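Local coordinates for protein putative acetyltransferase (PDB 3H4Q) that probably transfers an acetyl group from acetyl-CoA to an unknown, probably amine, acceptor, as a member of the GNAT acetyltransferase family, at residues 85-90 / 104-109. Residues are numbered along the deposited sequence; the frame is centred on the assembly and turned at random.
Sequences VDQDQA and GAFVIH
Over one face of the Phe-106 ring lies the side chain of Gln-87: CG makes a CH-pi contact 3.8 Å from the ring centroid, and the amide stacks beyond it, its plane 23° from the ring's. Gln-87 NE2 donates a hydrogen bond to Gly-104 O, 2.8 Å away, approaching from above the carbonyl plane. The His-109 ring carries Val-107 CG1 against one face and, at its edge, the Asp-86 carboxylate and Asp-88 O. His-109 NE2 donates to Asp-86 OD1 (2.7 Å), which lies almost exactly in the ring plane. A chi1 of 60° puts Asp-86 CG between its own backbone N and C, bringing OD1 back over the chain to where Asp-88 N can reach it in an Asx turn. Asp-86 and Val-107 form an antiparallel hydrogen-bonded pair, where strand 78-86 ends beside strand 106-112 in the central GNAT sheet. On the face away from their side chains, Val-85, Phe-106 and Ile-108 pack on helix 120-134. Val-85, Asp-86, Gln-87 and Phe-106 line the pocket holding a polyethylene glycol fragment, probably from the crystallisation liquor. Reaching OD1 from opposite faces of the carboxylate, the two N-H donors fix its rotation and tie the turn to strand 106-112.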
ATOM      1  N   VAL A  85      -3.912   3.168   1.801  1.00 49.04           N
ATOM      2  CA  VAL A  85      -3.303   3.721   3.010  1.00 48.60           C
ATOM      3  C   VAL A  85      -4.357   4.421   3.863  1.00 51.38           C
ATOM      4  O   VAL A  85      -5.265   5.079   3.338  1.00 53.59           O
ATOM      5  CB  VAL A  85      -2.200   4.733   2.686  1.00 49.08           C
ATOM      6  CG1 VAL A  85      -2.737   5.857   1.804  1.00 50.52           C
ATOM      7  CG2 VAL A  85      -1.620   5.299   3.962  1.00 46.46           C
ATOM      8  N   ASP A  86      -4.250   4.239   5.176  1.00 51.87           N
ATOM      9  CA  ASP A  86      -5.164   4.832   6.146  1.00 52.55           C
ATOM     10  C   ASP A  86      -4.531   4.703   7.540  1.00 52.78           C
ATOM     11  O   ASP A  86      -3.334   4.416   7.647  1.00 52.97           O
ATOM     12  CB  ASP A  86      -6.547   4.180   6.058  1.00 52.69           C
ATOM     13  CG  ASP A  86      -6.516   2.699   6.340  1.00 56.09           C
ATOM     14  OD1 ASP A  86      -5.886   2.298   7.339  1.00 60.74           O
ATOM     15  OD2 ASP A  86      -7.157   1.940   5.579  1.00 63.50           O
ATOM     16  N   GLN A  87      -5.318   4.924   8.590  1.00 52.51           N
ATOM     17  CA  GLN A  87      -4.823   4.850   9.967  1.00 51.77           C
ATOM     18  C   GLN A  87      -5.441   3.703  10.780  1.00 51.58           C
ATOM     19  O   GLN A  87      -5.294   3.658  12.014  1.00 49.67           O
ATOM     20  CB  GLN A  87      -5.046   6.197  10.658  1.00 50.88           C
ATOM     21  CG  GLN A  87      -4.210   7.326  10.074  1.00 50.69           C
ATOM     22  CD  GLN A  87      -4.515   8.653  10.735  1.00 51.01           C
ATOM     23  OE1 GLN A  87      -5.645   9.113  10.692  1.00 57.39           O
ATOM     24  NE2 GLN A  87      -3.504   9.282  11.333  1.00 47.58           N
ATOM     25  N   ASP A  88      -6.105   2.778  10.088  1.00 51.66           N
ATOM     26  CA  ASP A  88      -6.663   1.590  10.717  1.00 52.80           C
ATOM     27  C   ASP A  88      -5.512   0.589  10.867  1.00 52.93           C
ATOM     28  O   ASP A  88      -4.887   0.220   9.883  1.00 52.09           O
ATOM     29  CB  ASP A  88      -7.762   0.983   9.848  1.00 54.11           C
ATOM     30  CG  ASP A  88      -8.931   1.935   9.612  1.00 61.42           C
ATOM     31  OD1 ASP A  88      -9.208   2.776  10.496  1.00 65.87           O
ATOM     32  OD2 ASP A  88      -9.588   1.830   8.544  1.00 70.35           O
ATOM     33  N   GLN A  89      -5.208   0.188  12.096  1.00 53.42           N
ATOM     34  CA  GLN A  89      -4.128  -0.751  12.365  1.00 54.01           C
ATOM     35  C   GLN A  89      -4.689  -2.148  12.658  1.00 54.79           C
ATOM     36  O   GLN A  89      -5.733  -2.279  13.297  1.00 54.52           O
ATOM     37  CB  GLN A  89      -3.302  -0.271  13.556  1.00 53.34           C
ATOM     38  CG  GLN A  89      -2.611   1.068  13.352  1.00 54.04           C
ATOM     39  CD  GLN A  89      -1.750   1.465  14.543  1.00 55.41           C
ATOM     40  OE1 GLN A  89      -1.362   0.622  15.343  1.00 67.37           O
ATOM     41  NE2 GLN A  89      -1.438   2.749  14.655  1.00 56.48           N
ATOM     42  N   ALA A  90      -3.983  -3.180  12.196  1.00 55.07           N
ATOM     43  CA  ALA A  90      -4.398  -4.569  12.380  1.00 54.26           C
ATOM     44  C   ALA A  90      -4.454  -4.915  13.853  1.00 55.70           C
ATOM     45  O   ALA A  90      -3.554  -4.537  14.604  1.00 56.53           O
ATOM     46  CB  ALA A  90      -3.427  -5.517  11.662  1.00 52.87           C
ATOM     47  N   GLY A 104      -1.952   7.441  16.163  1.00 49.87           N
ATOM     48  CA  GLY A 104      -2.095   8.263  14.970  1.00 50.31           C
ATOM     49  C   GLY A 104      -1.246   7.913  13.755  1.00 51.00           C
ATOM     50  O   GLY A 104      -1.231   8.653  12.770  1.00 51.59           O
ATOM     51  N   ALA A 105      -0.554   6.784  13.791  1.00 51.79           N
ATOM     52  CA  ALA A 105       0.286   6.385  12.674  1.00 52.00           C
ATOM     53  C   ALA A 105      -0.548   5.996  11.446  1.00 51.76           C
ATOM     54  O   ALA A 105      -1.714   5.609  11.577  1.00 51.91           O
ATOM     55  CB  ALA A 105       1.169   5.226  13.087  1.00 52.73           C
ATOM     56  N   PHE A 106       0.063   6.141  10.270  1.00 51.02           N
ATOM     57  CA  PHE A 106      -0.525   5.710   8.999  1.00 51.21           C
ATOM     58  C   PHE A 106      -0.067   4.276   8.690  1.00 52.19           C
ATOM     59  O   PHE A 106       0.981   3.831   9.167  1.00 50.92           O
ATOM     60  CB  PHE A 106      -0.149   6.658   7.858  1.00 50.75           C
ATOM     61  CG  PHE A 106      -0.953   7.913   7.849  1.00 49.57           C
ATOM     62  CD1 PHE A 106      -0.621   8.968   8.673  1.00 53.83           C
ATOM     63  CD2 PHE A 106      -2.060   8.033   7.045  1.00 45.23           C
ATOM     64  CE1 PHE A 106      -1.376  10.131   8.676  1.00 51.15           C
ATOM     65  CE2 PHE A 106      -2.812   9.196   7.054  1.00 46.86           C
ATOM     66  CZ  PHE A 106      -2.464  10.237   7.860  1.00 48.57           C
ATOM     67  N   VAL A 107      -0.869   3.565   7.898  1.00 52.33           N
ATOM     68  CA  VAL A 107      -0.617   2.171   7.582  1.00 51.37           C
ATOM     69  C   VAL A 107      -0.835   1.905   6.098  1.00 52.64           C
ATOM     70  O   VAL A 107      -1.897   2.243   5.557  1.00 50.33           O
ATOM     71  CB  VAL A 107      -1.608   1.254   8.342  1.00 52.28           C
ATOM     72  CG1 VAL A 107      -1.378  -0.190   7.966  1.00 51.14           C
ATOM     73  CG2 VAL A 107      -1.512   1.455   9.856  1.00 49.00           C
ATOM     74  N   ILE A 108       0.159   1.305   5.448  1.00 51.20           N
ATOM     75  CA  ILE A 108       0.036   0.903   4.048  1.00 49.90           C
ATOM     76  C   ILE A 108      -0.403  -0.547   4.085  1.00 50.20           C
ATOM     77  O   ILE A 108       0.342  -1.420   4.524  1.00 48.45           O
ATOM     78  CB  ILE A 108       1.355   1.040   3.297  1.00 50.43           C
ATOM     79  CG1 ILE A 108       1.764   2.517   3.313  1.00 49.14           C
ATOM     80  CG2 ILE A 108       1.215   0.483   1.853  1.00 42.23           C
ATOM     81  CD1 ILE A 108       3.055   2.822   2.635  1.00 51.68           C
ATOM     82  N   HIS A 109      -1.624  -0.795   3.637  1.00 51.09           N
ATOM     83  CA  HIS A 109      -2.200  -2.123   3.700  1.00 49.10           C
ATOM     84  C   HIS A 109      -1.964  -2.945   2.492  1.00 47.46           C
ATOM     85  O   HIS A 109      -1.908  -4.152   2.596  1.00 47.11           O
ATOM     86  CB  HIS A 109      -3.707  -2.030   3.895  1.00 50.76           C
ATOM     87  CG  HIS A 109      -4.098  -1.371   5.170  1.00 49.26           C
ATOM     88  ND1 HIS A 109      -3.935  -1.988   6.388  1.00 52.17           N
ATOM     89  CD2 HIS A 109      -4.631  -0.155   5.427  1.00 51.94           C
ATOM     90  CE1 HIS A 109      -4.360  -1.185   7.343  1.00 52.99           C
ATOM     91  NE2 HIS A 109      -4.787  -0.065   6.789  1.00 55.15           N
TER